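Side-chain contact in ankyrin-repeat protein B (Legionella pneumophila, PDB 5K34), which is a bacterial F-box effector that hijacks the host ubiquitin-proteasome system, and whose ankyrin domain, the part crystallised here, probably serves protein-protein interaction: residues T60-W65 against R104-G109. Sequence-based numbering, arbitrary orientation.
Sequences TANYLW and RALIRG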
ATOM      1  N   THR A  60       4.908  -6.918   1.426  1.00  6.29           N
ATOM      2  CA  THR A  60       4.995  -5.611   2.039  1.00  6.32           C
ATOM      3  C   THR A  60       3.583  -5.044   2.278  1.00  6.14           C
ATOM      4  O   THR A  60       3.307  -4.458   3.310  1.00  6.81           O
ATOM      5  CB  THR A  60       5.849  -4.673   1.178  1.00  6.72           C
ATOM      6  OG1 THR A  60       7.200  -5.150   1.185  1.00  7.15           O
ATOM      7  CG2 THR A  60       5.848  -3.229   1.730  1.00  7.50           C
ATOM      8  N   ALA A  61       2.691  -5.221   1.311  1.00  6.32           N
ATOM      9  CA  ALA A  61       1.295  -4.768   1.483  1.00  6.24           C
ATOM     10  C   ALA A  61       0.642  -5.453   2.681  1.00  6.44           C
ATOM     11  O   ALA A  61      -0.040  -4.823   3.479  1.00  7.09           O
ATOM     12  CB  ALA A  61       0.482  -5.045   0.232  1.00  7.18           C
ATOM     13  N   ASN A  62       0.843  -6.778   2.802  1.00  6.74           N
ATOM     14  CA  ASN A  62       0.330  -7.536   3.930  1.00  7.22           C
ATOM     15  C   ASN A  62       0.879  -7.021   5.249  1.00  7.28           C
ATOM     16  O   ASN A  62       0.136  -6.824   6.219  1.00  8.19           O
ATOM     17  CB  ASN A  62       0.612  -9.027   3.786  1.00  8.52           C
ATOM     18  CG  ASN A  62      -0.415  -9.777   2.950  1.00 11.52           C
ATOM     19  OD1 ASN A  62      -0.178 -10.173   1.774  1.00 13.06           O
ATOM     20  ND2 ASN A  62      -1.574  -9.988   3.528  1.00 12.26           N
ATOM     21  N   TYR A  63       2.194  -6.791   5.312  1.00  7.16           N
ATOM     22  CA  TYR A  63       2.799  -6.267   6.537  1.00  7.34           C
ATOM     23  C   TYR A  63       2.178  -4.943   6.912  1.00  7.58           C
ATOM     24  O   TYR A  63       1.821  -4.716   8.077  1.00  8.37           O
ATOM     25  CB  TYR A  63       4.318  -6.157   6.356  1.00  7.86           C
ATOM     26  CG  TYR A  63       4.977  -5.478   7.486  1.00  7.77           C
ATOM     27  CD1 TYR A  63       5.143  -4.104   7.495  1.00  8.69           C
ATOM     28  CD2 TYR A  63       5.461  -6.202   8.597  1.00  8.99           C
ATOM     29  CE1 TYR A  63       5.771  -3.434   8.550  1.00  9.88           C
ATOM     30  CE2 TYR A  63       6.072  -5.547   9.673  1.00  9.98           C
ATOM     31  CZ  TYR A  63       6.224  -4.182   9.630  1.00 10.45           C
ATOM     32  OH  TYR A  63       6.859  -3.539  10.693  1.00 12.28           O
ATOM     33  N   LEU A  64       2.091  -4.024   5.937  1.00  7.42           N
ATOM     34  CA  LEU A  64       1.563  -2.695   6.227  1.00  7.27           C
ATOM     35  C   LEU A  64       0.098  -2.796   6.727  1.00  7.07           C
ATOM     36  O   LEU A  64      -0.263  -2.104   7.704  1.00  7.63           O
ATOM     37  CB  LEU A  64       1.649  -1.801   4.964  1.00  7.53           C
ATOM     38  CG  LEU A  64       3.094  -1.371   4.625  1.00  7.68           C
ATOM     39  CD1 LEU A  64       3.122  -0.734   3.242  1.00  8.16           C
ATOM     40  CD2 LEU A  64       3.665  -0.392   5.641  1.00  9.11           C
ATOM     41  N   TRP A  65      -0.696  -3.586   6.024  1.00  7.02           N
ATOM     42  CA  TRP A  65      -2.104  -3.769   6.384  1.00  7.57           C
ATOM     43  C   TRP A  65      -2.238  -4.331   7.790  1.00  8.03           C
ATOM     44  O   TRP A  65      -3.112  -3.884   8.566  1.00  8.43           O
ATOM     45  CB  TRP A  65      -2.758  -4.717   5.374  1.00  8.03           C
ATOM     46  CG  TRP A  65      -4.167  -5.079   5.759  1.00  7.75           C
ATOM     47  CD1 TRP A  65      -4.569  -6.302   6.270  1.00  8.61           C
ATOM     48  CD2 TRP A  65      -5.296  -4.209   5.835  1.00  7.54           C
ATOM     49  NE1 TRP A  65      -5.916  -6.235   6.583  1.00  8.98           N
ATOM     50  CE2 TRP A  65      -6.369  -4.970   6.352  1.00  7.92           C
ATOM     51  CE3 TRP A  65      -5.525  -2.885   5.471  1.00  8.25           C
ATOM     52  CZ2 TRP A  65      -7.657  -4.435   6.538  1.00  8.68           C
ATOM     53  CZ3 TRP A  65      -6.807  -2.352   5.657  1.00  8.81           C
ATOM     54  CH2 TRP A  65      -7.848  -3.136   6.176  1.00  9.23           C
ATOM     55  N   ARG A 104      -6.735 -11.637  -4.271  1.00  9.18           N
ATOM     56  CA  ARG A 104      -7.994 -12.000  -3.711  1.00  9.66           C
ATOM     57  C   ARG A 104      -7.962 -12.066  -2.187  1.00  8.80           C
ATOM     58  O   ARG A 104      -8.893 -11.620  -1.487  1.00  9.49           O
ATOM     59  CB  ARG A 104      -8.430 -13.342  -4.329  1.00 13.36           C
ATOM     60  CG  ARG A 104      -9.194 -13.245  -5.636  1.00 21.13           C
ATOM     61  CD  ARG A 104      -9.898 -14.568  -6.106  1.00 29.35           C
ATOM     62  NE  ARG A 104     -10.544 -14.377  -7.437  1.00 36.33           N
ATOM     63  CZ  ARG A 104     -10.010 -14.664  -8.632  1.00 38.64           C
ATOM     64  NH1 ARG A 104      -8.812 -15.216  -8.720  1.00 45.19           N
ATOM     65  NH2 ARG A 104     -10.696 -14.415  -9.759  1.00 39.19           N
ATOM     66  N   ALA A 105      -6.895 -12.642  -1.642  1.00  8.47           N
ATOM     67  CA  ALA A 105      -6.753 -12.749  -0.187  1.00  8.41           C
ATOM     68  C   ALA A 105      -6.659 -11.354   0.464  1.00  7.53           C
ATOM     69  O   ALA A 105      -7.238 -11.149   1.549  1.00  8.28           O
ATOM     70  CB  ALA A 105      -5.532 -13.584   0.147  1.00  9.50           C
ATOM     71  N   LEU A 106      -5.954 -10.428  -0.175  1.00  7.16           N
ATOM     72  CA  LEU A 106      -5.862  -9.057   0.354  1.00  7.79           C
ATOM     73  C   LEU A 106      -7.220  -8.339   0.250  1.00  7.12           C
ATOM     74  O   LEU A 106      -7.587  -7.662   1.232  1.00  7.77           O
ATOM     75  CB  LEU A 106      -4.770  -8.270  -0.378  1.00  8.46           C
ATOM     76  CG  LEU A 106      -3.360  -8.534   0.040  1.00  9.89           C
ATOM     77  CD1 LEU A 106      -2.344  -8.115  -0.995  1.00 11.42           C
ATOM     78  CD2 LEU A 106      -3.053  -7.829   1.370  1.00 12.74           C
ATOM     79  N   ILE A 107      -7.929  -8.483  -0.845  1.00  7.06           N
ATOM     80  CA  ILE A 107      -9.269  -7.898  -0.948  1.00  7.51           C
ATOM     81  C   ILE A 107     -10.160  -8.414   0.153  1.00  7.67           C
ATOM     82  O   ILE A 107     -10.849  -7.658   0.839  1.00  8.03           O
ATOM     83  CB  ILE A 107      -9.907  -8.151  -2.319  1.00  7.79           C
ATOM     84  CG1 ILE A 107      -9.117  -7.426  -3.423  1.00  8.75           C
ATOM     85  CG2 ILE A 107     -11.372  -7.710  -2.310  1.00  8.33           C
ATOM     86  CD1 ILE A 107      -9.437  -7.910  -4.806  1.00  8.80           C
ATOM     87  N   ARG A 108     -10.124  -9.724   0.359  1.00  8.03           N
ATOM     88  CA  ARG A 108     -10.958 -10.345   1.362  1.00  9.01           C
ATOM     89  C   ARG A 108     -10.646  -9.853   2.729  1.00  8.18           C
ATOM     90  O   ARG A 108     -11.538  -9.490   3.533  1.00  8.89           O
ATOM     91  CB  ARG A 108     -10.819 -11.879   1.240  1.00 10.93           C
ATOM     92  CG  ARG A 108     -11.724 -12.610   2.234  1.00 13.58           C
ATOM     93  CD  ARG A 108     -11.374 -14.085   2.374  1.00 17.43           C
ATOM     94  NE  ARG A 108     -10.023 -14.222   2.950  1.00 21.78           N
ATOM     95  CZ  ARG A 108      -9.624 -13.871   4.192  1.00 29.50           C
ATOM     96  NH1 ARG A 108     -10.444 -13.371   5.149  1.00 25.74           N
ATOM     97  NH2 ARG A 108      -8.330 -14.032   4.503  1.00 40.14           N
ATOM     98  N   GLY A 109      -9.364  -9.798   3.073  1.00  8.21           N
ATOM     99  CA  GLY A 109      -8.990  -9.311   4.356  1.00  7.84           C
ATOM    100  C   GLY A 109      -9.428  -7.862   4.560  1.00  8.11           C
ATOM    101  O   GLY A 109      -9.977  -7.505   5.616  1.00  9.31           O
TER
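Asn-62 and Leu-106 mark the register between two helical segments that run almost parallel: their CA atoms are 7.3 Å apart, the N-to-C directions of the segment axes differ by 13°, and the closest approach of those axes is 11.3 Å. At this spacing the backbones stand well apart and no hydrogen bond joins the segments; Leu-106, Asn-62, Ala-61 and Trp-65 reach across, the last meeting a backbone carbonyl. Leu-106 provides the main bridge. Its CG lies beside the backbone N (chi1 -79°), and the isobutyl end reaches nearer to helix 58-67 than its CB direction alone would suggest. CD1 of Leu-106 meets CB of Ala-61 at 4.3 Å, a loose apolar contact, while CD2 of Leu-106 carries the closer contact with Asn-62, lying 3.6 Å from CG of Asn-62, whose amide group slants across the leucine tip at the partly exposed border. The near-parallel course is consistent with the ankyrin fold, in which helical hairpins stack with their helices nearly parallel; helix 58-67 lies beside helix 97-112, the last in the chain. Helix 48-54 backs Ala-61 through Leu-49 and Ala-52, and Leu-86 of helix 82-91 packs against Leu-106. About one turn farther along, CG of Trp-65 is anti to the backbone N (chi1 174°), which carries the indole out to the backbone of Gly-109. CZ2 of Trp-65 comes to 4.0 Å from O of Gly-109, the carbonyl approaching the ring obliquely. The glycine, having no side chain, presents only backbone to the indole. NE1 of Trp-65 is hydrogen-bonded to OE1 of Glu-113, which ties the indole N-H to the residue just after helix 97-112.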